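Local coordinates for extracellular solute-binding protein (Bordetella parapertussis, PDB 3PU5), which probably binds a small solute, perhaps a polyamine, outside the cytoplasm and delivers it to a membrane transporter, at residues D6-S12 / V35-P41; R22-A26 / A267-F271. All coordinates share one frame; numbering follows the deposited sequence.

Interaction 1 of 2, residues D6-S12 / V35-P41; sequences DHIYVTS and VKVTLVP
Ile-8 N bonds to Lys-36 O at 2.8 Å, the shortest link in a ladder of backbone hydrogen bonds between the parallel strands 7-12 and 36-41. Lys-36 N bonds to Asp-6 O at the start of the ladder. Thr-38 N returns the bond to Ile-8 O. Val-10 N then binds Thr-38 O at 2.9 Å, and Val-40 N binds Val-10 O. At the far end Ser-12 N bonds to Val-40 O. Lys-36 O has a second, weak donor in His-7 ND1, at 3.4 Å.

The His-7 ring is held between two side chains. CG of Lys-36 lies over one face in a CH-pi contact, 3.6 Å from the ring centroid. The ring of Tyr-9, from the same strand, covers the opposite face near its rim. Both His-7 CG and Lys-36 CG are anti to their own backbone N (chi1 -173° and 171°), and the two side chains run alongside each other. Tyr-9 CD2 in turn touches Thr-38 CB at 3.5 Å. A bound glycerol, probably from the crystallisation liquor, lies beside Tyr-9.

The two strands and helix 15-33 form a beta-alpha-beta unit. Strand 7-12 also bonds through its backbone to Val-62, so it lies between strands 36-41 and 62-65. This order, second strand, first, third, is consistent with the type II periplasmic binding protein fold expected from the family.

Ile-8, Val-10, Val-37 and Leu-39 lie on the sheet face opposite His-7, Tyr-9 and Thr-38, and are buried. Ile-8 CG1 meets Val-37 CG2 at 4.0 Å. Val-10 CG2 reaches back along the ladder to Val-37 CG1, at 3.8 Å. Leu-39 CD2 lies 4.0 Å from Val-10 CB. Phe-258 of helix 252-262 packs on Ile-8 and Val-10.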
loop_
_atom_site.group_PDB
_atom_site.type_symbol
_atom_site.label_atom_id
_atom_site.label_comp_id
_atom_site.label_asym_id
_atom_site.label_seq_id
_atom_site.Cartn_x
_atom_site.Cartn_y
_atom_site.Cartn_z
ATOM N N ASP A 6 4.869 -5.291 31.426
ATOM C CA ASP A 6 4.634 -4.148 30.546
ATOM C C ASP A 6 5.631 -4.001 29.386
ATOM O O ASP A 6 6.397 -3.093 29.308
ATOM C CB ASP A 6 4.562 -2.881 31.332
ATOM C CG ASP A 6 3.514 -2.923 32.380
ATOM O OD1 ASP A 6 2.348 -3.161 32.071
ATOM O OD2 ASP A 6 3.911 -2.728 33.532
ATOM N N HIS A 7 5.534 -4.942 28.483
ATOM C CA HIS A 7 6.434 -5.126 27.405
ATOM C C HIS A 7 5.613 -5.817 26.313
ATOM O O HIS A 7 5.117 -6.876 26.545
ATOM C CB HIS A 7 7.620 -5.982 27.862
ATOM C CG HIS A 7 8.720 -6.112 26.865
ATOM N ND1 HIS A 7 8.673 -5.558 25.614
ATOM C CD2 HIS A 7 9.909 -6.737 26.945
ATOM C CE1 HIS A 7 9.778 -5.842 24.971
ATOM N NE2 HIS A 7 10.543 -6.556 25.757
ATOM N N ILE A 8 5.478 -5.212 25.145
ATOM C CA ILE A 8 4.788 -5.873 24.035
ATOM C C ILE A 8 5.697 -6.129 22.830
ATOM O O ILE A 8 6.697 -5.425 22.622
ATOM C CB ILE A 8 3.487 -5.126 23.575
ATOM C CG1 ILE A 8 3.794 -3.711 23.058
ATOM C CG2 ILE A 8 2.448 -5.109 24.685
ATOM C CD1 ILE A 8 2.579 -3.014 22.408
ATOM N N TYR A 9 5.345 -7.152 22.054
ATOM C CA TYR A 9 6.089 -7.496 20.851
ATOM C C TYR A 9 5.220 -7.232 19.613
ATOM O O TYR A 9 4.069 -7.672 19.530
ATOM C CB TYR A 9 6.597 -8.948 20.915
ATOM C CG TYR A 9 7.653 -9.142 21.987
ATOM C CD1 TYR A 9 7.295 -9.280 23.324
ATOM C CD2 TYR A 9 9.002 -9.163 21.665
ATOM C CE1 TYR A 9 8.266 -9.449 24.316
ATOM C CE2 TYR A 9 9.976 -9.325 22.643
ATOM C CZ TYR A 9 9.604 -9.467 23.964
ATOM O OH TYR A 9 10.567 -9.629 24.928
ATOM N N VAL A 10 5.776 -6.475 18.675
ATOM C CA VAL A 10 5.050 -6.028 17.488
ATOM C C VAL A 10 5.865 -6.386 16.257
ATOM O O VAL A 10 7.042 -6.002 16.142
ATOM C CB VAL A 10 4.826 -4.481 17.499
ATOM C CG1 VAL A 10 4.023 -4.034 16.252
ATOM C CG2 VAL A 10 4.110 -4.043 18.779
ATOM N N THR A 11 5.253 -7.120 15.334
ATOM C CA THR A 11 5.979 -7.534 14.142
ATOM C C THR A 11 6.287 -6.328 13.274
ATOM O O THR A 11 5.583 -5.314 13.315
ATOM C CB THR A 11 5.196 -8.560 13.308
ATOM O OG1 THR A 11 4.057 -7.929 12.711
ATOM C CG2 THR A 11 4.741 -9.718 14.173
ATOM N N SER A 12 7.348 -6.451 12.492
ATOM C CA SER A 12 7.673 -5.465 11.485
ATOM C C SER A 12 8.523 -6.128 10.406
ATOM O O SER A 12 8.808 -7.332 10.475
ATOM C CB SER A 12 8.397 -4.273 12.112
ATOM O OG SER A 12 8.327 -3.148 11.259
ATOM N N VAL A 35 5.296 1.550 28.448
ATOM C CA VAL A 35 5.252 0.184 27.954
ATOM C C VAL A 35 6.360 -0.012 26.938
ATOM O O VAL A 35 6.437 0.704 25.946
ATOM C CB VAL A 35 3.900 -0.134 27.298
ATOM C CG1 VAL A 35 3.948 -1.484 26.592
ATOM C CG2 VAL A 35 2.787 -0.106 28.346
ATOM N N LYS A 36 7.236 -0.971 27.202
ATOM C CA LYS A 36 8.312 -1.265 26.269
ATOM C C LYS A 36 7.776 -1.923 24.995
ATOM O O LYS A 36 6.857 -2.749 25.042
ATOM C CB LYS A 36 9.389 -2.138 26.927
ATOM C CG LYS A 36 10.425 -2.644 25.941
ATOM C CD LYS A 36 11.842 -2.570 26.480
ATOM C CE LYS A 36 12.829 -2.937 25.384
ATOM N NZ LYS A 36 14.165 -2.338 25.621
ATOM N N VAL A 37 8.340 -1.545 23.856
ATOM C CA VAL A 37 7.948 -2.155 22.591
ATOM C C VAL A 37 9.165 -2.750 21.895
ATOM O O VAL A 37 10.163 -2.056 21.665
ATOM C CB VAL A 37 7.270 -1.153 21.628
ATOM C CG1 VAL A 37 6.857 -1.874 20.329
ATOM C CG2 VAL A 37 6.066 -0.504 22.289
ATOM N N THR A 38 9.079 -4.034 21.566
ATOM C CA THR A 38 10.095 -4.670 20.735
ATOM C C THR A 38 9.531 -4.914 19.344
ATOM O O THR A 38 8.508 -5.576 19.189
ATOM C CB THR A 38 10.559 -6.028 21.328
ATOM O OG1 THR A 38 11.258 -5.800 22.558
ATOM C CG2 THR A 38 11.483 -6.765 20.352
ATOM N N LEU A 39 10.197 -4.371 18.331
ATOM C CA LEU A 39 9.819 -4.631 16.948
ATOM C C LEU A 39 10.578 -5.860 16.463
ATOM O O LEU A 39 11.810 -5.895 16.528
ATOM C CB LEU A 39 10.166 -3.430 16.072
ATOM C CG LEU A 39 9.428 -2.131 16.410
ATOM C CD1 LEU A 39 10.003 -0.964 15.620
ATOM C CD2 LEU A 39 7.935 -2.278 16.144
ATOM N N VAL A 40 9.842 -6.860 15.987
ATOM C CA VAL A 40 10.434 -8.115 15.536
ATOM C C VAL A 40 10.504 -8.188 14.009
ATOM O O VAL A 40 9.482 -8.388 13.350
ATOM C CB VAL A 40 9.609 -9.305 16.053
ATOM C CG1 VAL A 40 10.318 -10.608 15.743
ATOM C CG2 VAL A 40 9.353 -9.172 17.560
ATOM N N PRO A 41 11.712 -8.026 13.437
ATOM C CA PRO A 41 11.865 -8.084 11.975
ATOM C C PRO A 41 11.530 -9.458 11.384
ATOM O O PRO A 41 11.788 -10.482 12.012
ATOM C CB PRO A 41 13.353 -7.775 11.751
ATOM C CG PRO A 41 13.840 -7.181 13.031
ATOM C CD PRO A 41 12.991 -7.766 14.120
#

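Interaction 2 of 2, residues R22-A26 / A267-F271; sequences RKHMA and AQKAF
Met-25 reaches from helix 15-33 to the ring of Phe-271 on helix 265-275. It was modelled as selenomethionine. Its SE atom lies over the ring face, 4.6 Å from the centroid and 18° off the normal, a Met-aromatic contact. The chain is extended through SE (chi3 161°), which carries the terminal methyl across to the root of the ring. There CE is 3.6 Å from Phe-271 CG. Phe-17 meets the same ring edge-to-face.

His-24 fills the neighbouring part of the interface. Its CB packs 3.7 Å from Phe-271 N, and its ND1 is 3.7 Å from Ala-270 CB. The imidazole lies flat over a backbone group: Ala-270 O is above the centre of one face, while CG of Lys-23 covers the opposite face.

The two helix segments are antiparallel, at 172°, with axes 8.7 Å apart. Two alanines face the other helix. Ala-267 CB comes within 3.7 Å of His-24 O, and Ala-270 presents only a methyl group. Gln-268 NE2 approaches Met-25 CE, but the amide is engaged by Val-280, Tyr-108 and Ala-262.

No hydrogen bond crosses between these segments. The contact between them therefore rests on van der Waals fit and on the Met-aromatic contact, in which selenium stands in for the natural sulfur.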
loop_
_atom_site.group_PDB
_atom_site.type_symbol
_atom_site.label_atom_id
_atom_site.label_comp_id
_atom_site.label_asym_id
_atom_site.label_seq_id
_atom_site.Cartn_x
_atom_site.Cartn_y
_atom_site.Cartn_z
ATOM N N ARG A 22 9.874 2.307 14.576
ATOM C CA ARG A 22 10.519 2.431 15.883
ATOM C C ARG A 22 10.576 3.895 16.311
ATOM O O ARG A 22 10.177 4.251 17.416
ATOM C CB ARG A 22 11.938 1.845 15.856
ATOM C CG ARG A 22 12.628 1.885 17.229
ATOM C CD ARG A 22 14.066 1.367 17.192
ATOM N NE ARG A 22 14.129 -0.071 16.924
ATOM C CZ ARG A 22 14.748 -0.608 15.876
ATOM N NH1 ARG A 22 15.369 0.173 14.997
ATOM N NH2 ARG A 22 14.758 -1.927 15.709
ATOM N N LYS A 23 11.069 4.738 15.416
ATOM C CA LYS A 23 11.255 6.157 15.704
ATOM C C LYS A 23 9.942 6.909 15.956
ATOM O O LYS A 23 9.846 7.754 16.862
ATOM C CB LYS A 23 12.005 6.803 14.539
ATOM C CG LYS A 23 12.402 8.254 14.751
ATOM C CD LYS A 23 13.156 8.775 13.535
ATOM C CE LYS A 23 13.757 10.151 13.777
ATOM N NZ LYS A 23 14.389 10.691 12.531
ATOM N N HIS A 24 8.927 6.608 15.153
ATOM C CA HIS A 24 7.715 7.429 15.153
ATOM C C HIS A 24 6.498 6.803 15.817
ATOM O O HIS A 24 5.506 7.491 16.086
ATOM C CB HIS A 24 7.394 7.883 13.728
ATOM C CG HIS A 24 8.487 8.697 13.114
ATOM N ND1 HIS A 24 8.833 9.946 13.585
ATOM C CD2 HIS A 24 9.339 8.429 12.097
ATOM C CE1 HIS A 24 9.838 10.419 12.871
ATOM N NE2 HIS A 24 10.165 9.517 11.962
HETATM N N MSE A 25 6.571 5.501 16.088
HETATM C CA MSE A 25 5.467 4.819 16.751
HETATM C C MSE A 25 5.888 4.152 18.061
HETATM O O MSE A 25 5.332 4.449 19.113
HETATM C CB MSE A 25 4.827 3.805 15.800
HETATM C CG MSE A 25 4.275 4.448 14.523
HETATM SE SE MSE A 25 3.444 3.163 13.312
HETATM C CE MSE A 25 2.382 4.435 12.259
ATOM N N ALA A 26 6.872 3.257 17.992
ATOM C CA ALA A 26 7.302 2.486 19.162
ATOM C C ALA A 26 7.923 3.357 20.257
ATOM O O ALA A 26 7.508 3.292 21.408
ATOM C CB ALA A 26 8.256 1.379 18.758
ATOM N N ALA A 267 1.141 10.085 15.796
ATOM C CA ALA A 267 2.007 9.061 15.230
ATOM C C ALA A 267 1.783 8.910 13.723
ATOM O O ALA A 267 2.729 8.726 12.960
ATOM C CB ALA A 267 1.803 7.736 15.950
ATOM N N GLN A 268 0.531 8.989 13.289
ATOM C CA GLN A 268 0.238 8.882 11.867
ATOM C C GLN A 268 0.964 9.976 11.096
ATOM O O GLN A 268 1.598 9.720 10.064
ATOM C CB GLN A 268 -1.264 8.954 11.615
ATOM C CG GLN A 268 -1.984 7.651 11.906
ATOM C CD GLN A 268 -1.795 6.633 10.798
ATOM O OE1 GLN A 268 -2.104 6.908 9.641
ATOM N NE2 GLN A 268 -1.279 5.452 11.143
ATOM N N LYS A 269 0.883 11.205 11.597
ATOM C CA LYS A 269 1.545 12.297 10.907
ATOM C C LYS A 269 3.055 12.087 10.885
ATOM O O LYS A 269 3.696 12.225 9.841
ATOM C CB LYS A 269 1.220 13.639 11.554
ATOM C CG LYS A 269 1.828 14.830 10.831
ATOM C CD LYS A 269 1.543 16.110 11.606
ATOM C CE LYS A 269 1.562 17.329 10.702
ATOM N NZ LYS A 269 2.836 17.483 9.982
ATOM N N ALA A 270 3.624 11.762 12.039
ATOM C CA ALA A 270 5.074 11.653 12.154
ATOM C C ALA A 270 5.616 10.529 11.267
ATOM O O ALA A 270 6.574 10.722 10.534
ATOM C CB ALA A 270 5.478 11.438 13.612
ATOM N N PHE A 271 4.984 9.364 11.326
ATOM C CA PHE A 271 5.418 8.223 10.523
ATOM C C PHE A 271 5.200 8.477 9.026
ATOM O O PHE A 271 6.114 8.290 8.225
ATOM C CB PHE A 271 4.710 6.935 10.978
ATOM C CG PHE A 271 5.065 5.715 10.156
ATOM C CD1 PHE A 271 6.296 5.085 10.314
ATOM C CD2 PHE A 271 4.165 5.205 9.223
ATOM C CE1 PHE A 271 6.622 3.961 9.566
ATOM C CE2 PHE A 271 4.481 4.083 8.471
ATOM C CZ PHE A 271 5.710 3.456 8.645
#

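Overall arrangement
From the N terminus, strand 7-12 leads into helix 15-33, and the chain returns as strand 36-41. Interaction 1 closes this short beta-alpha-beta loop. Interaction 2 starts on the helix within that loop and closes a far longer one, of 240 residues, to helix 265-275. The two contacts therefore cross along the chain. Their centres are about 14 Å apart. Leu-39 CD1 packs 3.4 Å from Arg-22 CB, and Val-37 also packs on Ala-26. Helix 15-33 thus lies between strand 36-41 and helix 265-275, and ties the N-terminal strands to a late helix of the chain.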